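Local coordinates for protein endoglucanase EG-II (Hypocrea jecorina, PDB 3QR3) that hydrolyses internal beta-1,4-glucosidic bonds of cellulose, as an endoglucanase of glycosyl hydrolase family 5 with a TIM-barrel catalytic domain, at residues G21-T25 with Q67-N72; A133-Q139 with A172-Q177; W186-F192 with F216-K220. One frame throughout, in Å; residues are numbered along the deposited sequence.

Overall arrangement
From the N terminus, contact 1 comes first: the loop after strand 5-11 folds onto short helix 66-69, which follows strand 59-64, and so joins two neighbouring strands of the barrel beyond their C-terminal ends. Contact 2 closes next, at the other end of the barrel, where the ends of helices 122-136 and 155-171 turn toward strands 142-145 and 179-182. Contact 3 returns to the C-terminal ends, pairing the loop after strand 179-182 with strand 214-219. The three lie in series, with no nesting or crossing. Their centres are about 23 to 26 Å apart, so they tie separate sectors of one eight-stranded TIM barrel.

Contact 1: G21-T25 with Q67-N72; sequences GTCVT and QYLVNN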
ATOM      1  N   GLY A  21       2.584  -8.575  13.306  1.00 17.66           N
ATOM      2  CA  GLY A  21       1.545  -7.613  13.646  1.00 18.53           C
ATOM      3  C   GLY A  21       1.828  -6.803  14.907  1.00 23.68           C
ATOM      4  O   GLY A  21       0.961  -6.093  15.410  1.00 18.24           O
ATOM      5  N   THR A  22       3.040  -6.912  15.438  1.00 17.72           N
ATOM      6  CA  THR A  22       3.436  -6.040  16.539  1.00 18.47           C
ATOM      7  C   THR A  22       4.005  -4.744  15.988  1.00 25.47           C
ATOM      8  O   THR A  22       5.011  -4.751  15.273  1.00 22.58           O
ATOM      9  CB  THR A  22       4.500  -6.691  17.446  1.00 18.36           C
ATOM     10  OG1 THR A  22       3.996  -7.930  17.947  1.00 20.75           O
ATOM     11  CG2 THR A  22       4.828  -5.778  18.642  1.00 21.50           C
ATOM     12  N   CYS A  23       3.354  -3.633  16.315  1.00 25.18           N
ATOM     13  CA  CYS A  23       3.909  -2.313  16.023  1.00 22.37           C
ATOM     14  C   CYS A  23       4.251  -1.599  17.332  1.00 27.55           C
ATOM     15  O   CYS A  23       3.364  -1.276  18.121  1.00 25.33           O
ATOM     16  CB  CYS A  23       2.920  -1.477  15.212  1.00 21.76           C
ATOM     17  SG  CYS A  23       2.613  -2.105  13.528  1.00 28.51           S
ATOM     18  N   VAL A  24       5.537  -1.367  17.565  1.00 25.39           N
ATOM     19  CA  VAL A  24       5.992  -0.651  18.752  1.00 17.88           C
ATOM     20  C   VAL A  24       5.879   0.837  18.482  1.00 21.66           C
ATOM     21  O   VAL A  24       6.674   1.395  17.726  1.00 17.99           O
ATOM     22  CB  VAL A  24       7.469  -0.973  19.044  1.00 24.64           C
ATOM     23  CG1 VAL A  24       7.918  -0.287  20.333  1.00 19.75           C
ATOM     24  CG2 VAL A  24       7.668  -2.480  19.115  1.00 30.00           C
ATOM     25  N   THR A  25       4.907   1.499  19.096  1.00 17.80           N
ATOM     26  CA  THR A  25       4.619   2.884  18.709  1.00 22.52           C
ATOM     27  C   THR A  25       5.738   3.867  19.033  1.00 25.97           C
ATOM     28  O   THR A  25       5.858   4.913  18.399  1.00 20.56           O
ATOM     29  CB  THR A  25       3.296   3.405  19.307  1.00 23.19           C
ATOM     30  OG1 THR A  25       3.339   3.307  20.734  1.00 21.03           O
ATOM     31  CG2 THR A  25       2.128   2.595  18.767  1.00 20.37           C
ATOM     32  N   GLN A  67      -1.544   0.048  15.790  1.00 16.20           N
ATOM     33  CA  GLN A  67      -1.317   0.433  17.187  1.00 19.74           C
ATOM     34  C   GLN A  67      -1.096   1.928  17.309  1.00 21.41           C
ATOM     35  O   GLN A  67      -1.499   2.548  18.290  1.00 17.13           O
ATOM     36  CB  GLN A  67      -0.129  -0.331  17.792  1.00 15.26           C
ATOM     37  CG  GLN A  67      -0.415  -1.818  18.047  1.00 17.97           C
ATOM     38  CD  GLN A  67      -0.120  -2.700  16.834  1.00 19.24           C
ATOM     39  OE1 GLN A  67      -0.242  -2.267  15.678  1.00 16.61           O
ATOM     40  NE2 GLN A  67       0.292  -3.938  17.094  1.00 15.72           N
ATOM     41  N   TYR A  68      -0.457   2.512  16.305  1.00 17.82           N
ATOM     42  CA  TYR A  68      -0.196   3.943  16.329  1.00 19.40           C
ATOM     43  C   TYR A  68      -1.500   4.752  16.297  1.00 20.43           C
ATOM     44  O   TYR A  68      -1.676   5.706  17.060  1.00 18.47           O
ATOM     45  CB  TYR A  68       0.698   4.364  15.154  1.00 14.42           C
ATOM     46  CG  TYR A  68       0.948   5.847  15.164  1.00 17.20           C
ATOM     47  CD1 TYR A  68       1.851   6.410  16.059  1.00 19.79           C
ATOM     48  CD2 TYR A  68       0.255   6.689  14.311  1.00 17.59           C
ATOM     49  CE1 TYR A  68       2.063   7.766  16.095  1.00 19.02           C
ATOM     50  CE2 TYR A  68       0.464   8.049  14.330  1.00 19.93           C
ATOM     51  CZ  TYR A  68       1.368   8.580  15.226  1.00 16.35           C
ATOM     52  OH  TYR A  68       1.566   9.936  15.246  1.00 18.99           O
ATOM     53  N   LEU A  69      -2.408   4.373  15.403  1.00 16.50           N
ATOM     54  CA  LEU A  69      -3.619   5.157  15.177  1.00 16.18           C
ATOM     55  C   LEU A  69      -4.529   5.173  16.396  1.00 16.87           C
ATOM     56  O   LEU A  69      -5.195   6.170  16.663  1.00 17.68           O
ATOM     57  CB  LEU A  69      -4.386   4.658  13.941  1.00 13.20           C
ATOM     58  CG  LEU A  69      -3.699   4.943  12.598  1.00 19.00           C
ATOM     59  CD1 LEU A  69      -4.520   4.398  11.449  1.00 22.93           C
ATOM     60  CD2 LEU A  69      -3.423   6.439  12.407  1.00 16.80           C
ATOM     61  N   VAL A  70      -4.557   4.069  17.135  1.00 17.24           N
ATOM     62  CA  VAL A  70      -5.397   3.987  18.318  1.00 18.09           C
ATOM     63  C   VAL A  70      -4.565   4.091  19.598  1.00 21.90           C
ATOM     64  O   VAL A  70      -5.057   3.819  20.684  1.00 22.55           O
ATOM     65  CB  VAL A  70      -6.215   2.687  18.339  1.00 21.65           C
ATOM     66  CG1 VAL A  70      -7.226   2.674  17.186  1.00 18.20           C
ATOM     67  CG2 VAL A  70      -5.293   1.474  18.280  1.00 19.45           C
ATOM     68  N   ASN A  71      -3.305   4.493  19.457  1.00 22.19           N
ATOM     69  CA  ASN A  71      -2.370   4.530  20.583  1.00 19.52           C
ATOM     70  C   ASN A  71      -2.475   3.295  21.482  1.00 20.34           C
ATOM     71  O   ASN A  71      -2.657   3.411  22.698  1.00 21.97           O
ATOM     72  CB  ASN A  71      -2.548   5.817  21.403  1.00 20.53           C
ATOM     73  CG  ASN A  71      -1.389   6.064  22.381  1.00 29.62           C
ATOM     74  OD1 ASN A  71      -0.230   5.812  22.068  1.00 29.27           O
ATOM     75  ND2 ASN A  71      -1.711   6.581  23.558  1.00 25.94           N
ATOM     76  N   ASN A  72      -2.357   2.116  20.878  1.00 19.24           N
ATOM     77  CA  ASN A  72      -2.371   0.842  21.612  1.00 20.56           C
ATOM     78  C   ASN A  72      -3.684   0.460  22.296  1.00 20.57           C
ATOM     79  O   ASN A  72      -3.728  -0.526  23.031  1.00 24.92           O
ATOM     80  CB  ASN A  72      -1.214   0.793  22.610  1.00 19.21           C
ATOM     81  CG  ASN A  72       0.136   0.920  21.924  1.00 27.17           C
ATOM     82  OD1 ASN A  72       0.520   0.069  21.114  1.00 24.13           O
ATOM     83  ND2 ASN A  72       0.862   1.987  22.237  1.00 21.41           N
TER
HETATM   84  O   HOH W   1       3.360  -0.260  20.892  1.00 29.96           O
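A short helix closed by a Schellman motif receives the loop G21-T25 here, with Q67 and N72 as its two polar arms and the methyl of T25 packed between them. The Q67 arm bends at its second torsion (chi2 88°), which swings the amide toward the loop backbone. From there NE2 of Q67 donates to O of G21 at 2.8 Å, with an N-H...O angle of 161°. The acceptor lies in the plane of the Q67 amide and the donor in the carbonyl plane of G21, a geometry that fixes how the amide is rotated. NE2 also donates to N111, so two bonds hold it. It passes 3.2 Å from N of C23, but both are donors and no bond forms. OE1 of Q67 sits 3.3 Å from CB of C23, whose sulfur is joined to C17.

In the TIM barrel both segments follow neighbouring strands, 5-11 and 59-64, beyond their C-terminal ends, the end at which family 5 enzymes carry their active site. The helix stops through bonds from N72 N to Q67 O (2.8 Å) and N71 N to Y68 O (3.1 Å), with N71 at positive phi. This turn brings the N72 side chain back to the loop, where its ND2 donates to OG1 of T25 at 3.2 Å and 155°, nearly in its own amide plane. T25 meanwhile lays CG2 on the helix backbone, 3.6 Å from C of Q67 and about equally close to N of Y68. A water completes the link: it gives its two protons to O of C23 and, at 2.9 Å, to OD1 of N72, and accepts from N of T25.

Contact 2: A133-Q139 with A172-Q177; sequences ASKYASQ and AGATSQ
A133 and A172 meet methyl to methyl, CB to CB at 3.7 Å, in a pair of helix-to-strand turns at the N-terminal end of the TIM barrel's strands. Small side chains let the backbones close in: CA of A137 is 4.0 Å from CA of A174. The bumps interlock. The A172 methyl settles against the notch formed by CB of A133 and N of S134, while that of A174 lies against O of A133 and 4.0 Å from CB of A133. In the other direction the A137 methyl presses on the bare backbone of G173, with its CB 3.6 Å from C of G173, where helix 155-171 has just ended in a Schellman motif.

Beyond the alanines, Q177 reaches into the type I turn Y136-Q139. Its chain bends at the second torsion (chi2 86°), and NE2 donates to O of A137 (2.9 Å, 159°) and to O of Q139 (3.0 Å, 153°). It stands well above both carbonyl planes, so neither bond follows a lone pair. NH1 of R170 bonds the carbonyls of A174 and Q177, and F144 of strand 142-145 touches both side chains. On the exposed side, by S134, one water joins OG of S134 to O of A172, and another donates to O of A137 at 2.7 Å.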
ATOM      1  N   ALA A 133     -13.091   5.662   7.776  1.00 14.69           N
ATOM      2  CA  ALA A 133     -14.050   5.929   6.711  1.00 17.84           C
ATOM      3  C   ALA A 133     -14.883   7.168   7.029  1.00 17.59           C
ATOM      4  O   ALA A 133     -15.124   7.998   6.161  1.00 21.03           O
ATOM      5  CB  ALA A 133     -14.959   4.720   6.510  1.00 17.50           C
ATOM      6  N   SER A 134     -15.334   7.284   8.273  1.00 21.20           N
ATOM      7  CA  SER A 134     -16.093   8.459   8.688  1.00 22.15           C
ATOM      8  C   SER A 134     -15.261   9.732   8.521  1.00 23.77           C
ATOM      9  O   SER A 134     -15.751  10.749   8.022  1.00 24.76           O
ATOM     10  CB  SER A 134     -16.558   8.312  10.135  1.00 25.86           C
ATOM     11  OG  SER A 134     -17.250   9.476  10.556  1.00 38.13           O
ATOM     12  N   LYS A 135     -13.995   9.672   8.925  1.00 20.64           N
ATOM     13  CA  LYS A 135     -13.121  10.834   8.793  1.00 20.46           C
ATOM     14  C   LYS A 135     -12.953  11.229   7.327  1.00 22.98           C
ATOM     15  O   LYS A 135     -12.985  12.404   6.986  1.00 23.45           O
ATOM     16  CB  LYS A 135     -11.745  10.552   9.397  1.00 20.10           C
ATOM     17  CG  LYS A 135     -10.776  11.735   9.308  1.00 21.24           C
ATOM     18  CD  LYS A 135      -9.504  11.481  10.119  1.00 21.43           C
ATOM     19  CE  LYS A 135      -8.639  12.735  10.191  1.00 27.21           C
ATOM     20  NZ  LYS A 135      -9.249  13.792  11.050  1.00 24.44           N
ATOM     21  N   TYR A 136     -12.790  10.235   6.461  1.00 16.94           N
ATOM     22  CA  TYR A 136     -12.418  10.494   5.076  1.00 20.23           C
ATOM     23  C   TYR A 136     -13.566  10.375   4.074  1.00 21.89           C
ATOM     24  O   TYR A 136     -13.346  10.450   2.869  1.00 20.62           O
ATOM     25  CB  TYR A 136     -11.258   9.574   4.686  1.00 18.94           C
ATOM     26  CG  TYR A 136      -9.996   9.944   5.426  1.00 20.64           C
ATOM     27  CD1 TYR A 136      -9.440  11.200   5.271  1.00 23.09           C
ATOM     28  CD2 TYR A 136      -9.384   9.060   6.309  1.00 22.17           C
ATOM     29  CE1 TYR A 136      -8.300  11.571   5.952  1.00 20.21           C
ATOM     30  CE2 TYR A 136      -8.226   9.423   6.998  1.00 20.15           C
ATOM     31  CZ  TYR A 136      -7.693  10.680   6.810  1.00 17.17           C
ATOM     32  OH  TYR A 136      -6.552  11.076   7.480  1.00 19.03           O
ATOM     33  N   ALA A 137     -14.784  10.206   4.579  1.00 19.28           N
ATOM     34  CA  ALA A 137     -15.941   9.955   3.718  1.00 22.36           C
ATOM     35  C   ALA A 137     -16.079  10.953   2.567  1.00 24.15           C
ATOM     36  O   ALA A 137     -16.444  10.571   1.459  1.00 24.55           O
ATOM     37  CB  ALA A 137     -17.228   9.908   4.546  1.00 19.81           C
ATOM     38  N   SER A 138     -15.783  12.223   2.827  1.00 23.60           N
ATOM     39  CA  SER A 138     -16.006  13.269   1.831  1.00 28.34           C
ATOM     40  C   SER A 138     -14.830  13.448   0.876  1.00 27.91           C
ATOM     41  O   SER A 138     -14.902  14.259  -0.038  1.00 25.56           O
ATOM     42  CB  SER A 138     -16.305  14.606   2.511  1.00 29.34           C
ATOM     43  OG  SER A 138     -15.154  15.092   3.187  1.00 37.96           O
ATOM     44  N   GLN A 139     -13.751  12.695   1.082  1.00 25.52           N
ATOM     45  CA  GLN A 139     -12.560  12.829   0.234  1.00 20.41           C
ATOM     46  C   GLN A 139     -12.384  11.619  -0.681  1.00 26.72           C
ATOM     47  O   GLN A 139     -11.869  10.581  -0.265  1.00 21.64           O
ATOM     48  CB  GLN A 139     -11.324  13.074   1.095  1.00 21.13           C
ATOM     49  CG  GLN A 139     -11.471  14.314   1.962  1.00 24.72           C
ATOM     50  CD  GLN A 139     -10.193  14.699   2.679  1.00 30.96           C
ATOM     51  OE1 GLN A 139      -9.744  14.007   3.597  1.00 28.88           O
ATOM     52  NE2 GLN A 139      -9.611  15.822   2.284  1.00 29.08           N
ATOM     53  N   ALA A 172     -20.321   3.967   6.643  1.00 19.60           N
ATOM     54  CA  ALA A 172     -19.849   5.184   7.303  1.00 20.26           C
ATOM     55  C   ALA A 172     -19.920   6.393   6.376  1.00 28.14           C
ATOM     56  O   ALA A 172     -19.604   7.512   6.778  1.00 27.09           O
ATOM     57  CB  ALA A 172     -18.434   4.996   7.803  1.00 20.80           C
ATOM     58  N   GLY A 173     -20.316   6.167   5.128  1.00 21.51           N
ATOM     59  CA  GLY A 173     -20.459   7.262   4.180  1.00 20.47           C
ATOM     60  C   GLY A 173     -19.362   7.350   3.132  1.00 19.94           C
ATOM     61  O   GLY A 173     -19.436   8.181   2.225  1.00 22.74           O
ATOM     62  N   ALA A 174     -18.342   6.499   3.238  1.00 23.63           N
ATOM     63  CA  ALA A 174     -17.268   6.500   2.239  1.00 18.83           C
ATOM     64  C   ALA A 174     -17.662   5.646   1.041  1.00 24.53           C
ATOM     65  O   ALA A 174     -17.196   4.514   0.876  1.00 21.34           O
ATOM     66  CB  ALA A 174     -15.938   6.020   2.848  1.00 20.38           C
ATOM     67  N   THR A 175     -18.521   6.204   0.198  1.00 21.51           N
ATOM     68  CA  THR A 175     -19.172   5.431  -0.845  1.00 26.98           C
ATOM     69  C   THR A 175     -18.522   5.608  -2.208  1.00 22.76           C
ATOM     70  O   THR A 175     -18.786   4.824  -3.118  1.00 23.16           O
ATOM     71  CB  THR A 175     -20.665   5.797  -0.956  1.00 25.49           C
ATOM     72  OG1 THR A 175     -20.791   7.198  -1.225  1.00 29.95           O
ATOM     73  CG2 THR A 175     -21.385   5.470   0.339  1.00 22.90           C
ATOM     74  N   SER A 176     -17.675   6.624  -2.351  1.00 18.42           N
ATOM     75  CA  SER A 176     -17.076   6.917  -3.653  1.00 22.38           C
ATOM     76  C   SER A 176     -15.675   6.321  -3.815  1.00 27.63           C
ATOM     77  O   SER A 176     -15.167   6.229  -4.925  1.00 22.17           O
ATOM     78  CB  SER A 176     -17.005   8.432  -3.872  1.00 27.64           C
ATOM     79  OG  SER A 176     -16.035   9.021  -3.013  1.00 26.58           O
ATOM     80  N   GLN A 177     -15.055   5.918  -2.709  1.00 20.50           N
ATOM     81  CA  GLN A 177     -13.622   5.627  -2.703  1.00 20.78           C
ATOM     82  C   GLN A 177     -13.273   4.224  -3.188  1.00 19.39           C
ATOM     83  O   GLN A 177     -14.076   3.303  -3.071  1.00 16.84           O
ATOM     84  CB  GLN A 177     -13.061   5.814  -1.286  1.00 20.52           C
ATOM     85  CG  GLN A 177     -13.013   7.257  -0.800  1.00 20.89           C
ATOM     86  CD  GLN A 177     -14.320   7.735  -0.169  1.00 21.75           C
ATOM     87  OE1 GLN A 177     -15.358   7.081  -0.268  1.00 19.70           O
ATOM     88  NE2 GLN A 177     -14.266   8.888   0.485  1.00 21.83           N
TER
HETATM   89  O   HOH W   2     -19.875   8.390   9.487  1.00 32.57           O
HETATM   90  O   HOH W   3     -17.929   9.514  -0.528  1.00 28.86           O

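Contact 3: W186-F192 with F216-K220; sequences WQSAGAF and FDVHK. With SO4 (sulfate ion), chain C; SO4 (sulfate ion), chain D.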
ATOM      1  N   TRP A 186       1.311 -13.102   1.915  1.00 21.63           N
ATOM      2  CA  TRP A 186       1.941 -11.790   1.896  1.00 16.89           C
ATOM      3  C   TRP A 186       1.477 -10.991   0.679  1.00 17.57           C
ATOM      4  O   TRP A 186       2.235 -10.200   0.115  1.00 15.20           O
ATOM      5  CB  TRP A 186       3.463 -11.935   1.895  1.00 15.66           C
ATOM      6  CG  TRP A 186       3.978 -12.905   2.908  1.00 19.10           C
ATOM      7  CD1 TRP A 186       4.113 -14.258   2.756  1.00 18.71           C
ATOM      8  CD2 TRP A 186       4.461 -12.600   4.227  1.00 23.30           C
ATOM      9  NE1 TRP A 186       4.637 -14.812   3.905  1.00 22.51           N
ATOM     10  CE2 TRP A 186       4.859 -13.818   4.821  1.00 18.68           C
ATOM     11  CE3 TRP A 186       4.596 -11.416   4.962  1.00 25.32           C
ATOM     12  CZ2 TRP A 186       5.376 -13.888   6.119  1.00 24.76           C
ATOM     13  CZ3 TRP A 186       5.105 -11.488   6.257  1.00 21.49           C
ATOM     14  CH2 TRP A 186       5.496 -12.713   6.816  1.00 21.87           C
ATOM     15  N   GLN A 187       0.228 -11.203   0.277  1.00 17.46           N
ATOM     16  CA  GLN A 187      -0.322 -10.513  -0.889  1.00 18.57           C
ATOM     17  C   GLN A 187       0.390 -10.819  -2.206  1.00 16.20           C
ATOM     18  O   GLN A 187       0.212 -10.099  -3.185  1.00 14.05           O
ATOM     19  CB  GLN A 187      -0.306  -9.005  -0.667  1.00 15.41           C
ATOM     20  CG  GLN A 187      -1.415  -8.501   0.242  1.00 16.00           C
ATOM     21  CD  GLN A 187      -1.424  -6.987   0.317  1.00 20.04           C
ATOM     22  OE1 GLN A 187      -0.833  -6.403   1.219  1.00 20.94           O
ATOM     23  NE2 GLN A 187      -2.058  -6.342  -0.661  1.00 20.03           N
ATOM     24  N   SER A 188       1.179 -11.881  -2.253  1.00 15.54           N
ATOM     25  CA  SER A 188       1.922 -12.169  -3.479  1.00 17.66           C
ATOM     26  C   SER A 188       1.037 -12.326  -4.708  1.00 17.07           C
ATOM     27  O   SER A 188       0.072 -13.101  -4.715  1.00 17.69           O
ATOM     28  CB  SER A 188       2.799 -13.408  -3.330  1.00 24.43           C
ATOM     29  OG  SER A 188       3.374 -13.720  -4.591  1.00 22.52           O
ATOM     30  N   ALA A 189       1.375 -11.579  -5.754  1.00 16.39           N
ATOM     31  CA  ALA A 189       0.670 -11.671  -7.021  1.00 15.45           C
ATOM     32  C   ALA A 189       0.813 -13.077  -7.606  1.00 17.76           C
ATOM     33  O   ALA A 189      -0.053 -13.543  -8.339  1.00 18.27           O
ATOM     34  CB  ALA A 189       1.203 -10.605  -8.009  1.00 13.14           C
ATOM     35  N   GLY A 190       1.917 -13.744  -7.288  1.00 19.26           N
ATOM     36  CA  GLY A 190       2.164 -15.084  -7.801  1.00 21.64           C
ATOM     37  C   GLY A 190       1.263 -16.159  -7.212  1.00 24.22           C
ATOM     38  O   GLY A 190       0.958 -17.156  -7.870  1.00 23.63           O
ATOM     39  N   ALA A 191       0.824 -15.962  -5.974  1.00 21.40           N
ATOM     40  CA  ALA A 191       0.025 -16.969  -5.273  1.00 19.18           C
ATOM     41  C   ALA A 191      -1.450 -16.582  -5.188  1.00 18.69           C
ATOM     42  O   ALA A 191      -2.264 -17.342  -4.667  1.00 18.44           O
ATOM     43  CB  ALA A 191       0.574 -17.194  -3.868  1.00 20.55           C
ATOM     44  N   PHE A 192      -1.777 -15.396  -5.693  1.00 17.11           N
ATOM     45  CA  PHE A 192      -3.088 -14.798  -5.467  1.00 20.18           C
ATOM     46  C   PHE A 192      -4.241 -15.696  -5.927  1.00 21.43           C
ATOM     47  O   PHE A 192      -5.253 -15.821  -5.236  1.00 21.02           O
ATOM     48  CB  PHE A 192      -3.165 -13.414  -6.122  1.00 16.12           C
ATOM     49  CG  PHE A 192      -4.438 -12.674  -5.833  1.00 20.19           C
ATOM     50  CD1 PHE A 192      -4.716 -12.217  -4.556  1.00 22.89           C
ATOM     51  CD2 PHE A 192      -5.353 -12.427  -6.841  1.00 22.72           C
ATOM     52  CE1 PHE A 192      -5.889 -11.538  -4.288  1.00 23.75           C
ATOM     53  CE2 PHE A 192      -6.528 -11.746  -6.581  1.00 20.70           C
ATOM     54  CZ  PHE A 192      -6.796 -11.301  -5.304  1.00 20.62           C
ATOM     55  N   PHE A 216      -8.495  -5.580  -6.319  1.00 14.86           N
ATOM     56  CA  PHE A 216      -7.598  -6.563  -5.727  1.00 15.41           C
ATOM     57  C   PHE A 216      -6.221  -5.938  -5.511  1.00 17.75           C
ATOM     58  O   PHE A 216      -5.687  -5.279  -6.391  1.00 17.94           O
ATOM     59  CB  PHE A 216      -7.519  -7.829  -6.581  1.00 15.55           C
ATOM     60  CG  PHE A 216      -8.845  -8.568  -6.693  1.00 16.42           C
ATOM     61  CD1 PHE A 216      -9.464  -9.094  -5.562  1.00 14.60           C
ATOM     62  CD2 PHE A 216      -9.456  -8.734  -7.922  1.00 18.94           C
ATOM     63  CE1 PHE A 216     -10.680  -9.775  -5.659  1.00 22.49           C
ATOM     64  CE2 PHE A 216     -10.666  -9.412  -8.034  1.00 17.73           C
ATOM     65  CZ  PHE A 216     -11.282  -9.938  -6.898  1.00 16.28           C
ATOM     66  N   ASP A 217      -5.656  -6.142  -4.329  1.00 16.22           N
ATOM     67  CA  ASP A 217      -4.402  -5.475  -3.948  1.00 18.44           C
ATOM     68  C   ASP A 217      -3.305  -6.533  -3.859  1.00 17.18           C
ATOM     69  O   ASP A 217      -3.350  -7.386  -2.978  1.00 14.48           O
ATOM     70  CB  ASP A 217      -4.609  -4.818  -2.572  1.00 18.97           C
ATOM     71  CG  ASP A 217      -3.510  -3.851  -2.190  1.00 30.67           C
ATOM     72  OD1 ASP A 217      -2.344  -4.092  -2.569  1.00 29.31           O
ATOM     73  OD2 ASP A 217      -3.816  -2.855  -1.484  1.00 33.02           O
ATOM     74  N   VAL A 218      -2.330  -6.498  -4.767  1.00 16.91           N
ATOM     75  CA  VAL A 218      -1.230  -7.467  -4.714  1.00 14.32           C
ATOM     76  C   VAL A 218       0.134  -6.811  -4.533  1.00 17.75           C
ATOM     77  O   VAL A 218       0.290  -5.622  -4.788  1.00 12.85           O
ATOM     78  CB  VAL A 218      -1.185  -8.371  -5.963  1.00 14.63           C
ATOM     79  CG1 VAL A 218      -2.419  -9.285  -6.015  1.00 14.13           C
ATOM     80  CG2 VAL A 218      -1.064  -7.539  -7.225  1.00 17.80           C
ATOM     81  N   HIS A 219       1.103  -7.611  -4.079  1.00 14.25           N
ATOM     82  CA  HIS A 219       2.496  -7.222  -3.936  1.00 15.16           C
ATOM     83  C   HIS A 219       3.354  -8.186  -4.745  1.00 21.65           C
ATOM     84  O   HIS A 219       2.986  -9.342  -4.926  1.00 17.70           O
ATOM     85  CB  HIS A 219       2.922  -7.333  -2.470  1.00 15.37           C
ATOM     86  CG  HIS A 219       2.331  -6.284  -1.586  1.00 16.78           C
ATOM     87  ND1 HIS A 219       2.797  -6.040  -0.310  1.00 20.42           N
ATOM     88  CD2 HIS A 219       1.332  -5.394  -1.798  1.00 21.15           C
ATOM     89  CE1 HIS A 219       2.101  -5.057   0.229  1.00 24.99           C
ATOM     90  NE2 HIS A 219       1.207  -4.644  -0.654  1.00 21.21           N
ATOM     91  N   LYS A 220       4.512  -7.733  -5.209  1.00 14.86           N
ATOM     92  CA  LYS A 220       5.451  -8.654  -5.843  1.00 16.54           C
ATOM     93  C   LYS A 220       6.836  -8.044  -5.904  1.00 20.08           C
ATOM     94  O   LYS A 220       7.007  -6.919  -6.377  1.00 21.32           O
ATOM     95  CB  LYS A 220       4.991  -9.040  -7.256  1.00 15.84           C
ATOM     96  CG  LYS A 220       5.604 -10.346  -7.773  1.00 17.01           C
ATOM     97  CD  LYS A 220       5.241 -11.538  -6.872  1.00 13.41           C
ATOM     98  CE  LYS A 220       5.888 -12.833  -7.352  1.00 20.22           C
ATOM     99  NZ  LYS A 220       7.390 -12.797  -7.285  1.00 21.73           N
TER
HETATM  100  S   SO4 C 340       4.906 -16.763  -5.506  1.00 37.20           S
HETATM  101  O1  SO4 C 340       4.162 -15.976  -4.539  0.70 25.35           O
HETATM  102  O2  SO4 C 340       4.151 -17.965  -5.859  0.47 24.38           O
HETATM  103  O3  SO4 C 340       5.123 -15.963  -6.712  0.46 22.38           O
HETATM  104  O4  SO4 C 340       6.189 -17.134  -4.916  1.00 35.41           O
HETATM  105  S   SO4 D 341       6.191 -18.067   3.988  1.00 53.80           S
HETATM  106  O1  SO4 D 341       5.880 -17.387   5.242  0.61 44.61           O
HETATM  107  O2  SO4 D 341       6.348 -19.497   4.237  0.54 55.45           O
HETATM  108  O3  SO4 D 341       5.095 -17.867   3.048  0.76 40.50           O
HETATM  109  O4  SO4 D 341       7.427 -17.532   3.428  0.68 44.32           O
HETATM  110  O   HOH W   4      -1.752  -3.851   0.939  0.61 25.06           O
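H219 meets the loop through both its N and its O, in a single beta bridge with S188: N of H219 donates to O of Q187 at 2.8 Å, and N of A189 to O of H219 at 2.9 Å.

Among side chains, Q187 runs extended beyond CG and places NE2 2.9 Å from O of D217, a straight bond (164°) entering from above the carbonyl plane, with a weak second bond to OD1 of D217, which also bonds OG1 of T259. OE1 of Q187 accepts from a water and from N of E149, and lies over the H219 ring; ND1 of H219 bonds the E149 carboxylate. The N148-E149-P150 sequence is consistent with the family 5 acid/base glutamate, so the contact probably borders the active site.

Apolar contacts extend back along the strand. F192 holds its ring away from its own N (chi1 -175°) and turns an edge to the face of F216, planes at 61°. CG1 of V218 covers one face of F192 in a CH-pi contact.

The loop leaves strand 179-182 and folds over the C-terminal end of strand 214-219, which runs between 179-182 and 256-261 in the TIM barrel; helices 197-201 and 238-251 pack against F192 and F216.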